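Local coordinates for uncharacterized protein (Bacteroides ovatus, PDB 4DQA) that is of unknown function but probably binds carbohydrate, joining an N-terminal BT_3987-like domain to a concanavalin A-like lectin/glucanase domain, at residues 282-294 / 304-318. Sequence-based numbering, arbitrary orientation.
Sequences KMSEVRVWSVART and GVDPASEGLALYYKL
Val286 to Trp289 and Leu312 to Tyr316 pair as neighbouring antiparallel strands in a sheet of the concanavalin A-like domain, with polar and aromatic groups mixed on one face and the apolar Val286, Val288 and Leu314 on the other. Val286 and Val288 form the hydrogen-bonded pairs with Tyr316 and Leu314; Tyr316 N gives Val286 O a bond of 2.8 Å. Two bulges interrupt the ladder. Glu285, in a left-handed backbone conformation, and Val286 both face Tyr316 as a G1 bulge, whereas Ala313 and Leu314 make a classic bulge against Val288, whose carbonyl accepts from both their amides.

On the face of Arg287 and Tyr315, Glu285 OE1 takes Tyr315 OH on its syn lone pair at 2.6 Å and Arg287 NH2 on its anti lone pair at 2.7 Å, while Glu285 OE2 forms a salt bridge with Lys317 NZ at 2.8 Å. Bends at chi3 and chi4 (68° and 63°) curl the lysine alongside the glutamate. The carboxylate stands 84° from the plane of the tyrosine ring, at its edge, and the positive charges around it probably stabilise its ionised form.

Strand 282-289 lies between 163-171 and 312-316 in one sheet of the beta-sandwich. Farther along the face of Arg287 and Tyr315, Leu312 CD1 sits over the Trp289 indole, 3.8 Å from the centroid of its six-membered ring, a CH-pi contact; Arg293 NE lies over the opposite face, offset toward the rim. Glu166 receives Trp289 NE1 and also pairs with Arg287 NH1. On the face of Val286 and Val288, Val288 CB meets Leu314 CB at 4.0 Å, and Ile266 and Phe264 of the facing sheet pack against this apolar side.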
ATOM      1  N   LYS A 282       5.016  10.766  15.161  1.00 10.59           N
ATOM      2  CA  LYS A 282       4.913   9.373  14.780  1.00 10.86           C
ATOM      3  C   LYS A 282       5.350   9.167  13.344  1.00 11.23           C
ATOM      4  O   LYS A 282       5.214  10.068  12.503  1.00 12.29           O
ATOM      5  CB  LYS A 282       3.484   8.876  14.948  1.00 12.66           C
ATOM      6  CG  LYS A 282       2.969   8.920  16.371  1.00 16.29           C
ATOM      7  CD  LYS A 282       1.506   8.478  16.388  1.00 20.61           C
ATOM      8  CE  LYS A 282       0.866   8.537  17.740  1.00 29.33           C
ATOM      9  NZ  LYS A 282       0.669   9.962  18.150  1.00 24.02           N
HETATM   10  N   MSE A 283       5.847   7.971  13.047  1.00 10.62           N
HETATM   11  CA  MSE A 283       6.172   7.587  11.689  1.00 10.11           C
HETATM   12  C   MSE A 283       5.580   6.222  11.398  1.00 12.08           C
HETATM   13  O   MSE A 283       5.384   5.400  12.286  1.00 11.54           O
HETATM   14  CB  MSE A 283       7.677   7.509  11.422  1.00 10.54           C
HETATM   15  CG  MSE A 283       8.401   8.802  11.740  1.00 10.75           C
HETATM   16 SE   MSE A 283      10.165   8.766  10.911  0.75 16.01          SE
HETATM   17  CE  MSE A 283      11.070  10.026  12.074  1.00 13.31           C
ATOM     18  N   SER A 284       5.362   5.996  10.121  1.00 10.74           N
ATOM     19  CA  SER A 284       4.844   4.730   9.613  1.00 11.67           C
ATOM     20  C   SER A 284       5.384   4.533   8.217  1.00 10.82           C
ATOM     21  O   SER A 284       5.632   5.488   7.486  1.00 12.30           O
ATOM     22  CB  SER A 284       3.328   4.794   9.609  1.00 10.78           C
ATOM     23  OG  SER A 284       2.719   3.690   8.939  1.00 12.78           O
ATOM     24  N   GLU A 285       5.561   3.283   7.804  1.00 11.46           N
ATOM     25  CA  GLU A 285       5.906   2.985   6.405  1.00 11.42           C
ATOM     26  C   GLU A 285       7.151   3.740   5.950  1.00 11.33           C
ATOM     27  O   GLU A 285       7.182   4.382   4.884  1.00 12.26           O
ATOM     28  CB  GLU A 285       4.733   3.260   5.468  1.00 11.99           C
ATOM     29  CG  GLU A 285       3.537   2.407   5.724  1.00 11.14           C
ATOM     30  CD  GLU A 285       3.821   0.938   5.471  1.00 12.27           C
ATOM     31  OE1 GLU A 285       4.262   0.607   4.348  1.00 12.09           O
ATOM     32  OE2 GLU A 285       3.656   0.114   6.405  1.00 13.73           O
ATOM     33  N   VAL A 286       8.185   3.615   6.760  1.00 10.13           N
ATOM     34  CA  VAL A 286       9.482   4.249   6.494  1.00 11.73           C
ATOM     35  C   VAL A 286      10.306   3.373   5.566  1.00 12.18           C
ATOM     36  O   VAL A 286      10.507   2.191   5.853  1.00 12.54           O
ATOM     37  CB  VAL A 286      10.247   4.435   7.807  1.00 11.22           C
ATOM     38  CG1 VAL A 286      11.633   5.003   7.571  1.00 13.06           C
ATOM     39  CG2 VAL A 286       9.468   5.309   8.779  1.00 12.17           C
ATOM     40  N   ARG A 287      10.741   3.924   4.436  1.00 11.69           N
ATOM     41  CA  ARG A 287      11.456   3.135   3.429  1.00 12.09           C
ATOM     42  C   ARG A 287      12.622   3.858   2.832  1.00 14.42           C
ATOM     43  O   ARG A 287      12.584   5.066   2.641  1.00 13.64           O
ATOM     44  CB  ARG A 287      10.524   2.729   2.287  1.00 14.10           C
ATOM     45  CG  ARG A 287       9.182   2.174   2.750  1.00 14.37           C
ATOM     46  CD  ARG A 287       8.287   1.865   1.550  1.00 14.61           C
ATOM     47  NE  ARG A 287       6.918   1.614   2.006  1.00 13.87           N
ATOM     48  CZ  ARG A 287       5.830   1.998   1.371  1.00 14.93           C
ATOM     49  NH1 ARG A 287       5.909   2.643   0.214  1.00 14.50           N
ATOM     50  NH2 ARG A 287       4.641   1.720   1.882  1.00 15.17           N
ATOM     51  N   VAL A 288      13.633   3.086   2.444  1.00 13.17           N
ATOM     52  CA  VAL A 288      14.711   3.594   1.601  1.00 14.20           C
ATOM     53  C   VAL A 288      14.802   2.660   0.410  1.00 14.07           C
ATOM     54  O   VAL A 288      14.802   1.440   0.583  1.00 14.45           O
ATOM     55  CB  VAL A 288      16.059   3.590   2.301  1.00 12.62           C
ATOM     56  CG1 VAL A 288      17.155   4.068   1.338  1.00 15.02           C
ATOM     57  CG2 VAL A 288      16.045   4.492   3.519  1.00 14.64           C
ATOM     58  N   TRP A 289      14.865   3.232  -0.790  1.00 14.41           N
ATOM     59  CA  TRP A 289      15.003   2.453  -2.014  1.00 14.54           C
ATOM     60  C   TRP A 289      16.286   2.839  -2.709  1.00 16.68           C
ATOM     61  O   TRP A 289      16.714   3.994  -2.656  1.00 16.87           O
ATOM     62  CB  TRP A 289      13.865   2.767  -2.993  1.00 15.91           C
ATOM     63  CG  TRP A 289      12.482   2.530  -2.514  1.00 14.30           C
ATOM     64  CD1 TRP A 289      11.740   3.343  -1.699  1.00 16.70           C
ATOM     65  CD2 TRP A 289      11.625   1.431  -2.873  1.00 13.62           C
ATOM     66  NE1 TRP A 289      10.489   2.804  -1.508  1.00 15.20           N
ATOM     67  CE2 TRP A 289      10.394   1.638  -2.233  1.00 13.08           C
ATOM     68  CE3 TRP A 289      11.789   0.281  -3.663  1.00 16.83           C
ATOM     69  CZ2 TRP A 289       9.326   0.747  -2.350  1.00 14.46           C
ATOM     70  CZ3 TRP A 289      10.724  -0.607  -3.776  1.00 16.39           C
ATOM     71  CH2 TRP A 289       9.514  -0.367  -3.122  1.00 13.98           C
ATOM     72  N   SER A 290      16.862   1.882  -3.438  1.00 16.76           N
ATOM     73  CA  SER A 290      18.024   2.139  -4.279  1.00 20.45           C
ATOM     74  C   SER A 290      17.652   2.478  -5.737  1.00 20.41           C
ATOM     75  O   SER A 290      18.451   2.273  -6.669  1.00 22.26           O
ATOM     76  CB  SER A 290      18.941   0.920  -4.245  1.00 20.27           C
ATOM     77  OG  SER A 290      18.245  -0.229  -4.694  1.00 22.47           O
ATOM     78  N   VAL A 291      16.431   2.981  -5.925  1.00 19.48           N
ATOM     79  CA  VAL A 291      15.969   3.539  -7.185  1.00 19.34           C
ATOM     80  C   VAL A 291      15.196   4.812  -6.897  1.00 18.90           C
ATOM     81  O   VAL A 291      14.787   5.041  -5.741  1.00 17.88           O
ATOM     82  CB  VAL A 291      15.026   2.566  -7.916  1.00 24.15           C
ATOM     83  CG1 VAL A 291      15.770   1.283  -8.235  1.00 24.85           C
ATOM     84  CG2 VAL A 291      13.760   2.279  -7.097  1.00 24.21           C
ATOM     85  N   ALA A 292      15.007   5.637  -7.924  1.00 22.20           N
ATOM     86  CA  ALA A 292      14.120   6.781  -7.820  1.00 21.89           C
ATOM     87  C   ALA A 292      12.708   6.284  -8.116  1.00 21.25           C
ATOM     88  O   ALA A 292      12.388   5.928  -9.255  1.00 22.97           O
ATOM     89  CB  ALA A 292      14.518   7.886  -8.814  1.00 22.99           C
ATOM     90  N   ARG A 293      11.857   6.239  -7.098  1.00 18.94           N
ATOM     91  CA  ARG A 293      10.501   5.806  -7.317  1.00 16.62           C
ATOM     92  C   ARG A 293       9.752   6.879  -8.097  1.00 19.49           C
ATOM     93  O   ARG A 293       9.922   8.078  -7.849  1.00 23.52           O
ATOM     94  CB  ARG A 293       9.819   5.544  -5.969  1.00 17.60           C
ATOM     95  CG  ARG A 293      10.433   4.398  -5.179  1.00 16.86           C
ATOM     96  CD  ARG A 293      10.030   3.052  -5.745  1.00 17.14           C
ATOM     97  NE  ARG A 293       8.722   2.683  -5.241  1.00 16.62           N
ATOM     98  CZ  ARG A 293       8.070   1.582  -5.593  1.00 17.66           C
ATOM     99  NH1 ARG A 293       8.575   0.769  -6.505  1.00 20.45           N
ATOM    100  NH2 ARG A 293       6.897   1.319  -5.041  1.00 19.77           N
ATOM    101  N   THR A 294       8.925   6.463  -9.024  1.00 19.86           N
ATOM    102  CA  THR A 294       8.175   7.423  -9.815  1.00 24.29           C
ATOM    103  C   THR A 294       7.049   8.015  -8.949  1.00 23.86           C
ATOM    104  O   THR A 294       6.692   7.453  -7.898  1.00 19.61           O
ATOM    105  CB  THR A 294       7.545   6.758 -11.040  1.00 24.46           C
ATOM    106  OG1 THR A 294       6.562   5.813 -10.617  1.00 24.16           O
ATOM    107  CG2 THR A 294       8.605   6.018 -11.905  1.00 25.05           C
ATOM    108  N   GLY A 304       1.522   0.697   1.963  1.00 13.14           N
ATOM    109  CA  GLY A 304       2.124  -0.616   2.056  1.00 12.54           C
ATOM    110  C   GLY A 304       2.787  -1.056   0.776  1.00 12.99           C
ATOM    111  O   GLY A 304       2.342  -0.710  -0.320  1.00 15.09           O
ATOM    112  N   VAL A 305       3.864  -1.832   0.915  1.00 14.92           N
ATOM    113  CA  VAL A 305       4.514  -2.451  -0.226  0.50 14.13           C
ATOM    114  C   VAL A 305       4.990  -3.846   0.188  1.00 13.22           C
ATOM    115  O   VAL A 305       5.114  -4.129   1.368  1.00 14.39           O
ATOM    116  CB  VAL A 305       5.665  -1.532  -0.767  0.50 13.05           C
ATOM    117  CG1 VAL A 305       6.947  -1.666   0.066  0.50  9.96           C
ATOM    118  CG2 VAL A 305       5.950  -1.815  -2.220  0.50 17.90           C
ATOM    119  N   ASP A 306       5.269  -4.710  -0.790  1.00 14.46           N
ATOM    120  CA  ASP A 306       5.773  -6.038  -0.497  1.00 14.88           C
ATOM    121  C   ASP A 306       7.198  -5.876   0.029  1.00 14.81           C
ATOM    122  O   ASP A 306       8.045  -5.271  -0.635  1.00 15.54           O
ATOM    123  CB  ASP A 306       5.790  -6.833  -1.797  1.00 15.95           C
ATOM    124  CG  ASP A 306       6.189  -8.287  -1.619  1.00 22.83           C
ATOM    125  OD1 ASP A 306       6.777  -8.673  -0.589  1.00 19.04           O
ATOM    126  OD2 ASP A 306       5.898  -9.066  -2.570  1.00 27.14           O
ATOM    127  N   PRO A 307       7.482  -6.423   1.218  1.00 14.52           N
ATOM    128  CA  PRO A 307       8.854  -6.277   1.719  1.00 14.83           C
ATOM    129  C   PRO A 307       9.914  -7.028   0.933  1.00 15.01           C
ATOM    130  O   PRO A 307      11.103  -6.770   1.149  1.00 16.65           O
ATOM    131  CB  PRO A 307       8.779  -6.819   3.142  1.00 18.56           C
ATOM    132  CG  PRO A 307       7.549  -7.626   3.205  1.00 28.22           C
ATOM    133  CD  PRO A 307       6.608  -7.122   2.166  1.00 16.70           C
ATOM    134  N   ALA A 308       9.490  -7.921   0.053  1.00 15.00           N
ATOM    135  CA  ALA A 308      10.378  -8.644  -0.854  1.00 15.59           C
ATOM    136  C   ALA A 308      10.777  -7.833  -2.095  1.00 16.64           C
ATOM    137  O   ALA A 308      11.548  -8.327  -2.932  1.00 20.94           O
ATOM    138  CB  ALA A 308       9.713  -9.954  -1.273  1.00 17.98           C
ATOM    139  N   SER A 309      10.290  -6.603  -2.216  1.00 16.15           N
ATOM    140  CA  SER A 309      10.441  -5.837  -3.459  1.00 16.60           C
ATOM    141  C   SER A 309      11.895  -5.579  -3.838  1.00 17.48           C
ATOM    142  O   SER A 309      12.698  -5.117  -3.017  1.00 16.36           O
ATOM    143  CB  SER A 309       9.773  -4.456  -3.334  1.00 19.82           C
ATOM    144  OG  SER A 309       8.353  -4.514  -3.164  1.00 21.44           O
ATOM    145  N   GLU A 310      12.207  -5.799  -5.101  1.00 18.41           N
ATOM    146  CA  GLU A 310      13.499  -5.437  -5.637  1.00 16.56           C
ATOM    147  C   GLU A 310      13.710  -3.934  -5.506  1.00 18.53           C
ATOM    148  O   GLU A 310      12.816  -3.140  -5.804  1.00 20.70           O
ATOM    149  CB  GLU A 310      13.577  -5.856  -7.100  1.00 18.58           C
ATOM    150  CG  GLU A 310      14.906  -5.538  -7.752  1.00 19.36           C
ATOM    151  CD  GLU A 310      16.019  -6.505  -7.354  1.00 25.21           C
ATOM    152  OE1 GLU A 310      15.706  -7.611  -6.859  1.00 26.99           O
ATOM    153  OE2 GLU A 310      17.193  -6.151  -7.586  1.00 27.55           O
ATOM    154  N   GLY A 311      14.872  -3.549  -5.008  1.00 16.58           N
ATOM    155  CA  GLY A 311      15.199  -2.146  -4.837  1.00 15.49           C
ATOM    156  C   GLY A 311      14.890  -1.562  -3.471  1.00 16.82           C
ATOM    157  O   GLY A 311      15.249  -0.420  -3.184  1.00 16.32           O
ATOM    158  N   LEU A 312      14.213  -2.336  -2.623  1.00 15.71           N
ATOM    159  CA  LEU A 312      13.827  -1.870  -1.308  1.00 14.04           C
ATOM    160  C   LEU A 312      14.954  -2.218  -0.337  1.00 15.21           C
ATOM    161  O   LEU A 312      15.192  -3.394  -0.046  1.00 16.14           O
ATOM    162  CB  LEU A 312      12.537  -2.518  -0.889  1.00 13.93           C
ATOM    163  CG  LEU A 312      11.919  -2.091   0.420  1.00 12.26           C
ATOM    164  CD1 LEU A 312      11.613  -0.574   0.478  1.00 13.58           C
ATOM    165  CD2 LEU A 312      10.640  -2.904   0.666  1.00 13.92           C
ATOM    166  N   ALA A 313      15.684  -1.194   0.087  1.00 13.94           N
ATOM    167  CA  ALA A 313      16.876  -1.387   0.915  1.00 14.11           C
ATOM    168  C   ALA A 313      16.589  -1.399   2.410  1.00 14.09           C
ATOM    169  O   ALA A 313      17.374  -1.921   3.206  1.00 14.83           O
ATOM    170  CB  ALA A 313      17.931  -0.311   0.585  1.00 14.33           C
ATOM    171  N   LEU A 314      15.467  -0.800   2.807  1.00 13.72           N
ATOM    172  CA  LEU A 314      15.105  -0.685   4.211  0.50 12.92           C
ATOM    173  C   LEU A 314      13.611  -0.465   4.286  1.00 12.92           C
ATOM    174  O   LEU A 314      13.064   0.319   3.507  1.00 13.19           O
ATOM    175  CB  LEU A 314      15.806   0.514   4.835  0.50 13.73           C
ATOM    176  CG  LEU A 314      15.486   0.718   6.316  0.50 14.76           C
ATOM    177  CD1 LEU A 314      16.174  -0.383   7.104  0.50 16.48           C
ATOM    178  CD2 LEU A 314      15.882   2.097   6.808  0.50 15.89           C
ATOM    179  N   TYR A 315      12.947  -1.139   5.213  1.00 11.85           N
ATOM    180  CA  TYR A 315      11.495  -0.977   5.392  1.00 11.56           C
ATOM    181  C   TYR A 315      11.113  -1.178   6.829  1.00 12.55           C
ATOM    182  O   TYR A 315      11.216  -2.284   7.351  1.00 13.14           O
ATOM    183  CB  TYR A 315      10.789  -2.013   4.519  1.00 12.87           C
ATOM    184  CG  TYR A 315       9.275  -1.892   4.383  1.00 12.74           C
ATOM    185  CD1 TYR A 315       8.572  -0.757   4.780  1.00 11.92           C
ATOM    186  CD2 TYR A 315       8.572  -2.938   3.823  1.00 12.83           C
ATOM    187  CE1 TYR A 315       7.175  -0.678   4.613  1.00 11.34           C
ATOM    188  CE2 TYR A 315       7.206  -2.881   3.668  1.00 12.68           C
ATOM    189  CZ  TYR A 315       6.518  -1.738   4.019  1.00 13.13           C
ATOM    190  OH  TYR A 315       5.157  -1.733   3.839  1.00 14.04           O
ATOM    191  N   TYR A 316      10.634  -0.119   7.477  1.00 10.82           N
ATOM    192  CA  TYR A 316      10.037  -0.240   8.783  1.00 12.13           C
ATOM    193  C   TYR A 316       8.580   0.178   8.703  1.00 11.50           C
ATOM    194  O   TYR A 316       8.271   1.366   8.525  1.00 11.87           O
ATOM    195  CB  TYR A 316      10.754   0.654   9.807  1.00 12.70           C
ATOM    196  CG  TYR A 316      12.117   0.148  10.229  1.00 11.74           C
ATOM    197  CD1 TYR A 316      12.238  -1.023  10.971  1.00 12.49           C
ATOM    198  CD2 TYR A 316      13.281   0.811   9.861  1.00 13.27           C
ATOM    199  CE1 TYR A 316      13.482  -1.497  11.355  1.00 11.88           C
ATOM    200  CE2 TYR A 316      14.523   0.363  10.250  1.00 13.46           C
ATOM    201  CZ  TYR A 316      14.627  -0.815  10.986  1.00 13.57           C
ATOM    202  OH  TYR A 316      15.853  -1.295  11.380  1.00 14.00           O
ATOM    203  N   LYS A 317       7.678  -0.780   8.886  1.00 10.08           N
ATOM    204  CA  LYS A 317       6.251  -0.461   8.926  1.00 10.15           C
ATOM    205  C   LYS A 317       5.907   0.325  10.191  1.00 10.70           C
ATOM    206  O   LYS A 317       5.098   1.246  10.151  1.00 10.90           O
ATOM    207  CB  LYS A 317       5.405  -1.737   8.860  1.00 12.67           C
ATOM    208  CG  LYS A 317       5.623  -2.487   7.557  1.00 13.19           C
ATOM    209  CD  LYS A 317       4.707  -3.715   7.364  1.00 13.13           C
ATOM    210  CE  LYS A 317       3.239  -3.332   7.165  1.00 12.36           C
ATOM    211  NZ  LYS A 317       3.021  -2.517   5.912  1.00 14.18           N
ATOM    212  N   LEU A 318       6.518  -0.071  11.294  1.00 11.20           N
ATOM    213  CA  LEU A 318       6.239   0.477  12.637  1.00 11.61           C
ATOM    214  C   LEU A 318       4.772   0.310  13.055  1.00 10.78           C
ATOM    215  O   LEU A 318       4.169   1.212  13.624  1.00 12.60           O
ATOM    216  CB  LEU A 318       6.744   1.933  12.781  1.00 10.81           C
ATOM    217  CG  LEU A 318       8.185   2.141  12.382  1.00 11.35           C
ATOM    218  CD1 LEU A 318       8.563   3.606  12.524  1.00 14.27           C
ATOM    219  CD2 LEU A 318       9.143   1.268  13.165  1.00 14.09           C
TER
HETATM  220  O   HOH W   1       2.507   1.804  10.777  1.00 12.79           O